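Local coordinates for protein carbohydrate esterase family 2 (CE2) (Chaetomium olivicolor, PDB 4XVH) that probably removes acetyl groups from xylan or related plant polysaccharides, joining an SGNH-type esterase domain to a jelly-roll beta-sandwich domain, at residues L5-P10 and T186-N191; K13-P18 and I90-I95; I33-V38 and S57-T62; G40-D45 and R81-A86; G124-F129 and L137-K142. All blocks are in the same frame, centred on the assembly; numbering follows the deposited sequence.

Interaction 1: residues L5-P10 and T186-N191; sequences LGRVNP and TRYGAN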
# COMPACT_ATOMS: atom_id res chain seq x y z
N LEU A 5 -12.07 1.82 -5.34
CA LEU A 5 -10.65 1.87 -5.57
C LEU A 5 -9.93 0.84 -4.71
O LEU A 5 -10.21 0.73 -3.52
CB LEU A 5 -10.13 3.27 -5.26
CG LEU A 5 -10.90 4.37 -6.00
CD1 LEU A 5 -10.43 5.78 -5.59
CD2 LEU A 5 -10.72 4.16 -7.49
N GLY A 6 -9.02 0.09 -5.32
CA GLY A 6 -8.25 -0.89 -4.56
C GLY A 6 -9.06 -2.16 -4.32
O GLY A 6 -10.14 -2.34 -4.89
N ARG A 7 -8.54 -3.03 -3.46
CA ARG A 7 -9.16 -4.31 -3.22
C ARG A 7 -10.23 -4.15 -2.14
O ARG A 7 -9.90 -4.00 -0.96
CB ARG A 7 -8.11 -5.35 -2.82
CG ARG A 7 -8.65 -6.77 -2.62
CD ARG A 7 -7.56 -7.69 -2.10
NE ARG A 7 -6.54 -7.97 -3.12
CZ ARG A 7 -5.65 -8.95 -2.99
NH1 ARG A 7 -5.66 -9.69 -1.87
NH2 ARG A 7 -4.75 -9.20 -3.96
N VAL A 8 -11.50 -4.12 -2.55
CA VAL A 8 -12.61 -3.91 -1.62
C VAL A 8 -13.65 -5.01 -1.81
O VAL A 8 -14.17 -5.19 -2.89
CB VAL A 8 -13.27 -2.54 -1.80
CG1 VAL A 8 -14.51 -2.36 -0.86
CG2 VAL A 8 -12.24 -1.42 -1.54
N ASN A 9 -13.91 -5.76 -0.74
CA ASN A 9 -14.89 -6.84 -0.82
C ASN A 9 -16.28 -6.25 -1.03
O ASN A 9 -16.79 -5.57 -0.15
CB ASN A 9 -14.83 -7.68 0.45
CG ASN A 9 -15.68 -8.95 0.38
OD1 ASN A 9 -16.57 -9.10 -0.47
ND2 ASN A 9 -15.43 -9.85 1.32
N PRO A 10 -16.90 -6.50 -2.19
CA PRO A 10 -18.23 -5.91 -2.41
C PRO A 10 -19.31 -6.48 -1.49
O PRO A 10 -20.36 -5.86 -1.39
CB PRO A 10 -18.53 -6.24 -3.88
CG PRO A 10 -17.72 -7.47 -4.18
CD PRO A 10 -16.46 -7.35 -3.32
N THR A 186 -4.05 -13.43 0.09
CA THR A 186 -5.16 -14.25 -0.42
C THR A 186 -6.53 -13.76 0.06
O THR A 186 -7.57 -14.31 -0.32
CB THR A 186 -5.06 -15.74 -0.03
OG1 THR A 186 -5.25 -15.88 1.38
CG2 THR A 186 -3.71 -16.34 -0.43
N ARG A 187 -6.53 -12.74 0.91
CA ARG A 187 -7.77 -12.31 1.56
C ARG A 187 -8.40 -11.15 0.82
O ARG A 187 -7.68 -10.35 0.27
CB ARG A 187 -7.49 -11.90 3.02
CG ARG A 187 -6.97 -13.04 3.89
CD ARG A 187 -6.64 -12.52 5.29
NE ARG A 187 -6.31 -13.62 6.19
CZ ARG A 187 -6.15 -13.46 7.50
NH1 ARG A 187 -6.29 -12.25 8.04
NH2 ARG A 187 -5.85 -14.50 8.25
N TYR A 188 -9.73 -11.04 0.85
CA TYR A 188 -10.38 -9.90 0.20
C TYR A 188 -10.10 -8.66 1.02
O TYR A 188 -9.24 -7.86 0.66
CB TYR A 188 -11.91 -10.07 0.06
CG TYR A 188 -12.40 -9.51 -1.27
CD1 TYR A 188 -13.24 -10.24 -2.11
CD2 TYR A 188 -11.85 -8.31 -1.76
CE1 TYR A 188 -13.65 -9.73 -3.34
CE2 TYR A 188 -12.23 -7.80 -2.99
CZ TYR A 188 -13.13 -8.51 -3.77
OH TYR A 188 -13.47 -7.97 -4.99
N GLY A 189 -10.83 -8.48 2.12
CA GLY A 189 -10.46 -7.46 3.09
C GLY A 189 -9.44 -8.08 4.01
O GLY A 189 -9.37 -9.31 4.12
N ALA A 190 -8.65 -7.24 4.69
CA ALA A 190 -7.53 -7.74 5.49
C ALA A 190 -7.90 -8.74 6.55
O ALA A 190 -7.06 -9.59 6.88
CB ALA A 190 -6.80 -6.58 6.15
N ASN A 191 -9.10 -8.66 7.12
CA ASN A 191 -9.47 -9.62 8.16
C ASN A 191 -10.48 -10.64 7.67
O ASN A 191 -11.08 -11.32 8.45
CB ASN A 191 -10.05 -8.92 9.38
CG ASN A 191 -9.08 -7.93 9.99
OD1 ASN A 191 -9.42 -6.77 10.20
ND2 ASN A 191 -7.89 -8.39 10.30
O HOH W 1 -11.98 -5.55 -5.41
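A chi1 of -172° turns the amide of Asn9 away from its own backbone nitrogen and flat against the ring of Tyr188. Amide and ring planes are only 12° apart, and Asn9 CB sits 3.5 Å from Tyr188 CG. The main chain joins the stack: Asn9 CA lies over the centre of the same Tyr188 ring, 3.5 Å from its centroid, a CH-pi contact. Farther out on the ring, Pro10 CD touches Tyr188 CZ at 3.6 Å. The phenol oxygen is held by water, since one molecule lies 2.9 Å from Tyr188 OH and also accepts a bond from Val8 N.

Arg7 approaches from another direction. The Arg7 chain bends at chi3, and Arg7 CD comes 3.2 Å from Tyr188 O, while its guanidinium plane stands perpendicular to the tyrosine ring. Arg7 NH1 donates to Arg187 O at 3.0 Å and also to Tyr185 O, so one nitrogen holds two carbonyls of the loop. The amide of Asn9 is fixed from both ends, by Ala11 N and Asp192.

The contact joins the loop between strands 3-5 and 14-15 of the N-terminal domain to the esterase loop that follows helix 181-184, while the Arg7 side chain rests on Ser157 and Val159 of strand 155-160.

Interaction 2: residues K13-P18 and I90-I95; sequences KELSWP and IFLGNI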
# COMPACT_ATOMS: atom_id res chain seq x y z
N LYS A 13 -18.25 -3.97 1.62
CA LYS A 13 -17.91 -2.59 1.34
C LYS A 13 -16.97 -1.99 2.40
O LYS A 13 -17.01 -0.78 2.69
CB LYS A 13 -19.17 -1.74 1.18
CG LYS A 13 -19.99 -2.14 -0.05
CD LYS A 13 -20.99 -1.07 -0.47
CE LYS A 13 -22.07 -0.85 0.56
NZ LYS A 13 -23.07 0.17 0.09
N GLU A 14 -16.11 -2.85 2.93
CA GLU A 14 -15.12 -2.42 3.93
C GLU A 14 -13.88 -1.86 3.28
O GLU A 14 -13.22 -2.52 2.46
CB GLU A 14 -14.73 -3.59 4.85
CG GLU A 14 -13.69 -3.23 5.93
CD GLU A 14 -13.22 -4.47 6.69
OE1 GLU A 14 -13.41 -5.60 6.19
OE2 GLU A 14 -12.69 -4.32 7.82
N LEU A 15 -13.57 -0.62 3.62
CA LEU A 15 -12.29 -0.04 3.28
C LEU A 15 -11.28 -0.53 4.29
O LEU A 15 -11.15 0.01 5.39
CB LEU A 15 -12.36 1.48 3.26
CG LEU A 15 -13.46 2.03 2.35
CD1 LEU A 15 -13.34 3.56 2.41
CD2 LEU A 15 -13.35 1.52 0.89
N SER A 16 -10.59 -1.60 3.91
CA SER A 16 -9.69 -2.31 4.81
C SER A 16 -8.23 -2.04 4.46
O SER A 16 -7.48 -1.49 5.26
CB SER A 16 -9.98 -3.81 4.74
OG SER A 16 -9.06 -4.51 5.54
N TRP A 17 -7.80 -2.43 3.26
CA TRP A 17 -6.41 -2.16 2.86
C TRP A 17 -6.13 -0.65 2.73
O TRP A 17 -7.03 0.15 2.48
CB TRP A 17 -6.11 -2.90 1.54
CG TRP A 17 -6.19 -4.39 1.65
CD1 TRP A 17 -7.13 -5.21 1.09
CD2 TRP A 17 -5.32 -5.25 2.43
NE1 TRP A 17 -6.89 -6.53 1.44
CE2 TRP A 17 -5.78 -6.58 2.25
CE3 TRP A 17 -4.20 -5.03 3.25
CZ2 TRP A 17 -5.15 -7.68 2.86
CZ3 TRP A 17 -3.58 -6.13 3.85
CH2 TRP A 17 -4.06 -7.43 3.64
N PRO A 18 -4.86 -0.25 2.91
CA PRO A 18 -4.47 1.15 2.68
C PRO A 18 -4.79 1.55 1.25
O PRO A 18 -4.67 0.72 0.34
CB PRO A 18 -2.94 1.15 2.89
CG PRO A 18 -2.68 -0.07 3.74
CD PRO A 18 -3.69 -1.08 3.23
N ILE A 90 -13.08 1.22 7.85
CA ILE A 90 -14.34 1.94 7.64
C ILE A 90 -15.28 1.08 6.81
O ILE A 90 -14.89 0.56 5.76
CB ILE A 90 -14.13 3.31 6.93
CG1 ILE A 90 -13.22 4.20 7.80
CG2 ILE A 90 -15.49 3.97 6.69
CD1 ILE A 90 -12.51 5.33 7.02
N PHE A 91 -16.51 0.87 7.28
CA PHE A 91 -17.49 0.16 6.45
C PHE A 91 -18.41 1.17 5.78
O PHE A 91 -19.12 1.91 6.48
CB PHE A 91 -18.29 -0.84 7.29
CG PHE A 91 -17.48 -2.03 7.77
CD1 PHE A 91 -16.60 -1.91 8.84
CD2 PHE A 91 -17.63 -3.28 7.16
CE1 PHE A 91 -15.86 -3.03 9.28
CE2 PHE A 91 -16.91 -4.39 7.60
CZ PHE A 91 -16.03 -4.26 8.66
N LEU A 92 -18.39 1.23 4.45
CA LEU A 92 -19.14 2.24 3.72
C LEU A 92 -20.62 1.90 3.65
O LEU A 92 -20.99 0.72 3.60
CB LEU A 92 -18.58 2.41 2.30
CG LEU A 92 -17.20 3.09 2.22
CD1 LEU A 92 -16.87 3.41 0.79
CD2 LEU A 92 -17.20 4.37 3.03
N GLY A 93 -21.45 2.95 3.64
CA GLY A 93 -22.88 2.83 3.39
C GLY A 93 -23.23 3.28 1.98
O GLY A 93 -22.51 2.95 1.02
N ASN A 94 -24.32 4.02 1.84
CA ASN A 94 -24.69 4.54 0.53
C ASN A 94 -24.20 5.96 0.26
O ASN A 94 -24.04 6.76 1.18
CB ASN A 94 -26.19 4.46 0.36
CG ASN A 94 -26.68 3.03 0.30
OD1 ASN A 94 -26.06 2.17 -0.34
ND2 ASN A 94 -27.84 2.77 0.93
N ILE A 95 -23.94 6.25 -1.01
CA ILE A 95 -23.48 7.56 -1.42
C ILE A 95 -24.62 8.34 -2.02
O ILE A 95 -25.32 7.83 -2.90
CB ILE A 95 -22.33 7.44 -2.42
CG1 ILE A 95 -21.22 6.58 -1.79
CG2 ILE A 95 -21.87 8.85 -2.83
CD1 ILE A 95 -19.91 6.56 -2.54
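Residues 14-15 form a very short strand that pairs antiparallel with the longer strand 88-97. Glu14 and Phe91 make a non-hydrogen-bonded pair with their CA atoms 4.3 Å apart, and Leu15 and Ile90 the adjoining hydrogen-bonded pair. Leu15 N donates to Ile90 O at 2.8 Å, while the return bond from Ile90 N to Leu15 O is long and weak. On the other side of the Glu14-Phe91 pair, Leu92 N reaches Lys13 O at 3.0 Å in a nearly straight bond.

The side chains of Glu14 and Phe91 run side by side in the same direction. CG of Glu14 lies over the phenyl face, 3.8 Å from the centroid of the Phe91 ring and offset toward the rim, and the carboxylate continues the stack with its plane tilted 18° from the ring; Glu14 CD is 3.4 Å from Phe91 CZ. Glu14 OE2 is tied to Ser89 OG, which helps keep the carboxylate flat over the ring. Leu15 lies on the other face of the sheet, where its CD1 meets CD1 of Leu92 at 3.9 Å. Lys13 bends at its third torsion (chi3 -66°), bringing NZ to Gly93 O at 3.0 Å from above the carbonyl plane.

Strand 14-15 thus forms one edge of the four-stranded antiparallel sheet 14-15, 88-97, 31-40 and 63-65, consistent with one layer of the jelly-roll beta sandwich in the N-terminal domain.

Interaction 3: residues I33-V38 and S57-T62; sequences IGIASV and SDFAGT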
# COMPACT_ATOMS: atom_id res chain seq x y z
N ILE A 33 -20.80 10.62 1.45
CA ILE A 33 -20.41 9.22 1.47
C ILE A 33 -20.83 8.63 2.79
O ILE A 33 -20.18 8.85 3.79
CB ILE A 33 -18.91 9.05 1.29
CG1 ILE A 33 -18.45 9.75 0.02
CG2 ILE A 33 -18.55 7.57 1.24
CD1 ILE A 33 -16.97 9.96 -0.04
N GLY A 34 -21.95 7.92 2.80
CA GLY A 34 -22.45 7.35 4.03
C GLY A 34 -21.46 6.37 4.65
O GLY A 34 -20.69 5.74 3.95
N ILE A 35 -21.50 6.26 5.96
CA ILE A 35 -20.67 5.31 6.67
C ILE A 35 -21.56 4.38 7.48
O ILE A 35 -22.32 4.83 8.33
CB ILE A 35 -19.66 6.02 7.59
CG1 ILE A 35 -18.62 6.75 6.72
CG2 ILE A 35 -19.00 5.02 8.56
CD1 ILE A 35 -17.48 7.37 7.49
N ALA A 36 -21.46 3.09 7.20
CA ALA A 36 -22.27 2.11 7.88
C ALA A 36 -21.72 1.91 9.29
O ALA A 36 -22.47 1.92 10.26
CB ALA A 36 -22.28 0.79 7.10
N SER A 37 -20.41 1.77 9.41
CA SER A 37 -19.80 1.63 10.72
C SER A 37 -18.33 1.93 10.63
O SER A 37 -17.72 1.84 9.56
CB SER A 37 -20.01 0.21 11.27
OG SER A 37 -19.11 -0.73 10.70
N VAL A 38 -17.73 2.27 11.76
CA VAL A 38 -16.30 2.48 11.74
C VAL A 38 -15.72 1.78 12.97
O VAL A 38 -16.37 1.73 14.02
CB VAL A 38 -15.95 3.99 11.66
CG1 VAL A 38 -16.69 4.78 12.70
CG2 VAL A 38 -14.49 4.19 11.82
N SER A 57 -9.84 12.34 9.98
CA SER A 57 -9.52 11.21 10.85
C SER A 57 -10.57 11.04 11.95
O SER A 57 -10.48 10.13 12.75
CB SER A 57 -8.13 11.36 11.48
OG SER A 57 -8.08 12.46 12.37
N ASP A 58 -11.57 11.91 11.95
CA ASP A 58 -12.70 11.76 12.84
C ASP A 58 -13.97 11.61 12.03
O ASP A 58 -14.30 12.46 11.20
CB ASP A 58 -12.81 12.94 13.80
CG ASP A 58 -12.10 12.68 15.10
OD1 ASP A 58 -11.06 11.97 15.08
OD2 ASP A 58 -12.59 13.17 16.16
N PHE A 59 -14.67 10.51 12.26
CA PHE A 59 -15.91 10.24 11.56
C PHE A 59 -17.00 10.17 12.61
O PHE A 59 -17.32 9.09 13.14
CB PHE A 59 -15.80 8.95 10.77
CG PHE A 59 -14.53 8.83 9.99
CD1 PHE A 59 -14.46 9.29 8.69
CD2 PHE A 59 -13.39 8.32 10.59
CE1 PHE A 59 -13.27 9.20 7.97
CE2 PHE A 59 -12.21 8.24 9.89
CZ PHE A 59 -12.15 8.68 8.58
N ALA A 60 -17.54 11.34 12.93
CA ALA A 60 -18.48 11.48 14.04
C ALA A 60 -19.63 10.49 13.91
O ALA A 60 -19.76 9.55 14.69
CB ALA A 60 -19.00 12.90 14.13
N GLY A 61 -20.45 10.71 12.90
CA GLY A 61 -21.51 9.77 12.67
C GLY A 61 -21.96 9.44 11.29
O GLY A 61 -21.70 8.38 10.78
N THR A 62 -22.66 10.37 10.68
CA THR A 62 -23.44 10.04 9.52
C THR A 62 -22.62 9.56 8.30
O THR A 62 -22.93 8.52 7.69
CB THR A 62 -24.36 11.23 9.13
OG1 THR A 62 -25.27 11.55 10.18
CG2 THR A 62 -25.15 10.97 7.85
O HOH W 2 -21.59 5.34 11.62
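A classic beta bulge at Ala36 and Ser37, both facing Phe91, breaks strand 31-40 of the beta-sandwich domain where the loop before strand 63-65 comes down on it. Ile35, just before the bulge, and Val38, just after it, both face that loop, and their side chains touch Phe59. The CD1 atom of Ile35 makes the closer approach, 3.8 Å from Phe59 CD1 and 4.0 Å from Phe59 CB, and the two side chains cross at about a right angle. Ile35 CG1 lies anti to the carbonyl carbon (chi1 -69°), and the extended chain beyond it carries the terminal methyl to the ring. Val38 touches more loosely, its CG2 being 4.4 Å from Phe59 CD2 on the other flank of the ring.

At the far end of the loop the main chains meet directly. Ile35 N donates to Thr62 O at 3.2 Å, with an angle of 162° at the hydrogen. This bond lies next to the pairing of Ile33 with Ile64, by which strand 63-65 forms the edge of the sheet. A water lies 3.2 Å from Gly61 O and farther from Ile35 O, and could bridge the two only weakly. Phe59 also packs on Ile90 and Ile64 of the neighbouring strands and on Asn42.

The contact therefore combines apolar packing around one phenyl ring with a single direct backbone hydrogen bond. Residues 60-62 are poorly ordered, so the hydrogen bond at Thr62 is probably less firmly fixed than the Phe59 packing.

Interaction 4: residues G40-D45 and R81-A86; sequences GTNSVD and RRSEPA. With PEU (2,5,8,11,14,17,20,23,26,29,32,35,38,41,44,47,50,53,56,59,62,65,68,71,74,77,80-heptacosaoxadooctacontan-82-ol), chain C.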
# COMPACT_ATOMS: atom_id res chain seq x y z
N GLY A 40 -12.01 1.17 15.33
CA GLY A 40 -10.66 1.62 15.64
C GLY A 40 -10.41 3.02 15.12
O GLY A 40 -11.30 3.87 15.14
N THR A 41 -9.19 3.27 14.66
CA THR A 41 -8.89 4.62 14.19
C THR A 41 -8.52 4.54 12.72
O THR A 41 -8.07 3.50 12.24
CB THR A 41 -7.76 5.32 15.02
OG1 THR A 41 -6.63 4.45 15.09
CG2 THR A 41 -8.22 5.71 16.44
N ASN A 42 -8.77 5.63 12.00
CA ASN A 42 -8.66 5.65 10.54
C ASN A 42 -8.32 7.04 10.10
O ASN A 42 -8.60 7.99 10.84
CB ASN A 42 -9.98 5.23 9.87
CG ASN A 42 -10.44 3.87 10.30
OD1 ASN A 42 -10.03 2.86 9.73
ND2 ASN A 42 -11.28 3.83 11.34
N SER A 43 -7.78 7.20 8.89
CA SER A 43 -7.81 8.54 8.30
C SER A 43 -7.90 8.37 6.80
O SER A 43 -7.49 7.35 6.27
CB SER A 43 -6.59 9.39 8.67
OG SER A 43 -5.39 8.88 8.14
N VAL A 44 -8.47 9.37 6.15
CA VAL A 44 -8.70 9.33 4.73
C VAL A 44 -8.34 10.67 4.17
O VAL A 44 -8.38 11.69 4.90
CB VAL A 44 -10.20 9.02 4.38
CG1 VAL A 44 -10.66 7.68 4.94
CG2 VAL A 44 -11.09 10.16 4.91
N ASP A 45 -7.98 10.67 2.89
CA ASP A 45 -7.90 11.87 2.06
C ASP A 45 -9.20 12.03 1.30
O ASP A 45 -9.62 11.08 0.64
CB ASP A 45 -6.77 11.77 1.04
CG ASP A 45 -5.41 12.09 1.62
OD1 ASP A 45 -5.31 12.45 2.81
OD2 ASP A 45 -4.44 12.01 0.83
N ARG A 81 -8.21 5.86 1.65
CA ARG A 81 -7.71 5.56 2.96
C ARG A 81 -6.22 5.85 3.04
O ARG A 81 -5.47 5.38 2.27
CB ARG A 81 -7.87 4.08 3.27
CG ARG A 81 -8.83 3.72 4.35
CD ARG A 81 -9.07 2.24 4.35
NE ARG A 81 -8.37 1.42 5.31
CZ ARG A 81 -8.43 1.55 6.61
NH1 ARG A 81 -9.05 2.55 7.14
NH2 ARG A 81 -7.81 0.70 7.37
N ARG A 82 -5.83 6.56 4.06
CA ARG A 82 -4.42 6.83 4.32
C ARG A 82 -3.78 5.71 5.15
O ARG A 82 -2.55 5.51 5.10
CB ARG A 82 -4.27 8.15 5.11
CG ARG A 82 -4.71 9.40 4.37
CD ARG A 82 -5.05 10.51 5.33
NE ARG A 82 -3.94 10.91 6.20
CZ ARG A 82 -2.98 11.78 5.85
NH1 ARG A 82 -2.98 12.37 4.66
NH2 ARG A 82 -2.03 12.11 6.73
N SER A 83 -4.60 5.03 5.96
CA SER A 83 -4.13 4.18 7.04
C SER A 83 -4.41 2.70 6.81
O SER A 83 -4.89 2.31 5.73
CB SER A 83 -4.76 4.62 8.38
OG SER A 83 -6.18 4.60 8.29
N GLU A 84 -4.15 1.87 7.82
CA GLU A 84 -4.07 0.43 7.58
C GLU A 84 -4.99 -0.39 8.51
O GLU A 84 -5.46 0.11 9.53
CB GLU A 84 -2.61 -0.04 7.75
CG GLU A 84 -2.16 0.04 9.23
CD GLU A 84 -0.72 -0.44 9.41
OE1 GLU A 84 -0.47 -1.66 9.18
OE2 GLU A 84 0.14 0.41 9.75
N PRO A 85 -5.24 -1.65 8.16
CA PRO A 85 -6.20 -2.45 8.93
C PRO A 85 -5.84 -2.60 10.40
O PRO A 85 -6.75 -2.71 11.23
CB PRO A 85 -6.17 -3.82 8.24
CG PRO A 85 -5.34 -3.68 7.03
CD PRO A 85 -4.86 -2.29 6.88
N ALA A 86 -4.55 -2.57 10.72
CA ALA A 86 -4.13 -2.82 12.10
C ALA A 86 -4.72 -1.78 13.05
O ALA A 86 -4.91 -2.08 14.22
CB ALA A 86 -2.60 -2.81 12.22
CAA PEU C . -8.58 -2.54 16.24
OAB PEU C . -7.39 -2.47 17.05
CAC PEU C . -7.18 -3.69 17.87
CAD PEU C . -5.94 -3.81 18.84
OAE PEU C . -5.90 -2.78 19.86
CAF PEU C . -5.75 -1.43 19.34
CAG PEU C . -4.41 -0.93 18.75
OAH PEU C . -3.81 -1.68 17.69
CAI PEU C . -2.66 -0.98 17.14
CAJ PEU C . -1.82 -1.85 16.20
OAK PEU C . -0.71 -1.09 15.65
CAL PEU C . 0.29 -2.00 15.15
CAM PEU C . 1.52 -1.31 14.55
OAN PEU C . 2.44 -2.40 14.37
CAO PEU C . 3.75 -1.99 13.91
CAP PEU C . 4.52 -3.22 14.37
OAQ PEU C . 5.94 -3.47 14.23
CAR PEU C . 6.88 -2.48 14.75
CAS PEU C . 7.18 -1.18 13.96
OAT PEU C . 7.81 -1.40 12.63
CAU PEU C . 7.03 -2.15 11.66
CAV PEU C . 7.80 -2.34 10.33
OAW PEU C . 7.10 -3.05 9.27
O HOH W 3 -6.94 2.43 9.83
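Arg82 folds its aliphatic chain across Ser43 and Asp45, Arg82 CD lying 3.2 Å from Asp45 OD1. Here strands 44-48 and 73-81 of the beta-sandwich domain pair antiparallel, with Val44 and Arg81 as a non-hydrogen-bonded pair. Arg82 N donates to Ser43 O at 2.9 Å to continue the ladder, and Ser43 N in turn donates to Ser83 OG at 3.1 Å. A bend at chi3 (60°) sets the guanidinium so that NE faces Ser43 OG and NH1 faces Asp45 OD1. Arg82 NH1 forms a salt bridge of 3.0 Å to the syn side of Asp45 OD1, the two planar groups twisted 47° apart. Arg82 NE makes a weak bond to Ser43 OG, whose stronger partner is Ala135 O, while Arg82 NH2 reaches Asp126 and Ala136 of the esterase domain.

Arg81, also bent at chi3, crosses Asn42 obliquely, and Arg81 NH1 donates to Asn42 OD1 at 2.8 Å. Its NE is taken by Ser16 O and its NH2 by Gly88 O, so the buried guanidinium is held along several sides. Farther along, Ala86 lines the pocket occupied by the bound polyether. One water lies 2.8 Å from both Ser83 OG and Glu84 O and 2.9 Å from Thr41 O.

Interaction 5: residues G124-F129 and L137-K142; sequences GLDGTF and LEDNPK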
# COMPACT_ATOMS: atom_id res chain seq x y z
N GLY A 124 3.86 6.33 9.67
CA GLY A 124 4.69 7.42 10.19
C GLY A 124 5.11 8.50 9.20
O GLY A 124 5.89 9.40 9.54
N LEU A 125 4.55 8.43 7.98
CA LEU A 125 5.04 9.25 6.86
C LEU A 125 4.91 10.76 7.15
O LEU A 125 5.83 11.53 6.88
CB LEU A 125 4.28 8.86 5.58
CG LEU A 125 4.82 9.35 4.23
CD1 LEU A 125 4.27 8.45 3.10
CD2 LEU A 125 4.49 10.85 3.96
N ASP A 126 3.77 11.17 7.71
CA ASP A 126 3.54 12.59 7.98
C ASP A 126 4.15 12.99 9.31
O ASP A 126 4.01 14.15 9.73
CB ASP A 126 2.03 12.91 8.01
CG ASP A 126 1.39 12.98 6.62
OD1 ASP A 126 2.00 12.55 5.64
OD2 ASP A 126 0.24 13.46 6.50
N GLY A 127 4.74 12.05 10.04
CA GLY A 127 5.18 12.36 11.39
C GLY A 127 6.54 13.06 11.38
O GLY A 127 7.32 12.88 10.46
N THR A 128 6.80 13.87 12.40
CA THR A 128 8.11 14.48 12.59
C THR A 128 8.83 13.65 13.65
O THR A 128 8.34 13.57 14.78
CB THR A 128 7.99 15.94 13.09
OG1 THR A 128 7.09 16.69 12.26
CG2 THR A 128 9.36 16.61 13.14
N PHE A 129 9.94 13.00 13.32
CA PHE A 129 10.64 12.21 14.34
C PHE A 129 11.10 13.15 15.47
O PHE A 129 11.54 14.25 15.19
CB PHE A 129 11.84 11.45 13.76
CG PHE A 129 12.52 10.55 14.75
CD1 PHE A 129 13.50 11.04 15.60
CD2 PHE A 129 12.17 9.21 14.84
CE1 PHE A 129 14.11 10.21 16.51
CE2 PHE A 129 12.78 8.38 15.75
CZ PHE A 129 13.75 8.88 16.59
N LEU A 137 -1.37 9.92 11.11
CA LEU A 137 -0.03 10.23 10.58
C LEU A 137 0.37 9.34 9.40
O LEU A 137 1.31 9.64 8.66
CB LEU A 137 1.02 10.14 11.67
CG LEU A 137 0.92 11.29 12.71
CD1 LEU A 137 2.00 11.19 13.78
CD2 LEU A 137 1.01 12.68 12.04
N GLU A 138 -0.32 8.21 9.26
CA GLU A 138 -0.07 7.36 8.11
C GLU A 138 -0.55 8.08 6.85
O GLU A 138 -1.53 8.82 6.90
CB GLU A 138 -0.78 6.00 8.29
CG GLU A 138 -0.25 5.28 9.51
CD GLU A 138 -0.60 3.82 9.50
OE1 GLU A 138 -1.73 3.52 9.03
OE2 GLU A 138 0.25 2.98 9.94
N ASP A 139 0.11 7.85 5.72
CA ASP A 139 -0.26 8.61 4.53
C ASP A 139 -0.01 7.78 3.28
O ASP A 139 0.91 8.06 2.51
CB ASP A 139 0.53 9.93 4.48
CG ASP A 139 -0.07 10.96 3.52
OD1 ASP A 139 -0.85 10.56 2.63
OD2 ASP A 139 0.23 12.18 3.67
N ASN A 140 -0.83 6.74 3.07
CA ASN A 140 -0.62 5.86 1.94
C ASN A 140 -0.57 6.63 0.61
O ASN A 140 0.20 6.25 -0.25
CB ASN A 140 -1.71 4.76 1.88
CG ASN A 140 -1.43 3.72 0.78
OD1 ASN A 140 -2.16 3.63 -0.22
ND2 ASN A 140 -0.34 2.94 0.96
N PRO A 141 -1.40 7.70 0.44
CA PRO A 141 -1.36 8.39 -0.87
C PRO A 141 -0.02 9.06 -1.18
O PRO A 141 0.19 9.50 -2.34
CB PRO A 141 -2.47 9.44 -0.76
CG PRO A 141 -3.49 8.84 0.21
CD PRO A 141 -2.61 8.07 1.22
N LYS A 142 0.87 9.18 -0.19
CA LYS A 142 2.18 9.79 -0.43
C LYS A 142 3.31 8.77 -0.49
O LYS A 142 4.48 9.16 -0.52
CB LYS A 142 2.51 10.83 0.64
CG LYS A 142 1.65 12.11 0.50
CD LYS A 142 2.28 13.28 1.32
CE LYS A 142 1.54 14.59 1.04
NZ LYS A 142 2.18 15.75 1.80
O HOH W 4 1.32 15.60 4.11
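The carboxylates of Asp126 and Asp139 meet obliquely, their planes 73° apart, with Asp126 OD1 only 2.7 Å from Asp139 OD2. With two oxygens this close, one acid probably holds a proton, and the nearby Arg82 of the beta-sandwich domain may further ease the crowding of charge: its NH2 forms a salt bridge with Asp126 OD2, and its NH1 lies at a longer, weaker distance from Asp139. CG of Asp139 is anti to the backbone nitrogen (chi1 -163°), which swings its acid toward Asp126.

Leu125 packs beside Asp139 and crosses Lys142 at about a right angle. Leu125 CD1 is 3.8 Å from Lys142 CB and 3.4 Å from Asp139 O. On the other flank, the CD2 branch of Leu137 reaches Asp126 CB at 4.2 Å. Asp126 N completes the contact, donating to Leu137 O at 3.0 Å.

Residues 124-127 form a type I beta turn closed by Gly127 N and Gly124 O. Together with the 3-10 segment 140-142, this turn belongs to the long connection between helices 118-121 and 144-151 of the SGNH-hydrolase domain, beside its boundary with the beta sandwich.

From the N terminus, residues 5-10 open interaction 1, which closes only at 186-191 and so encloses all the others. Interaction 2 follows, joining strand 14-15 to strand 88-97; interactions 3 and 4 are both nested inside it. These two cross each other, their segments alternating along the chain, and they meet where Phe59 lies against Asn42 and Val44. Interaction 5 opens after interactions 2, 3 and 4 have closed and ties a short loop within the esterase domain. Interactions 2, 3 and 4 lie within the beta sandwich and join its strands and loops, whereas interaction 1 joins it to the esterase domain, and interactions 4 and 5 meet across the same boundary.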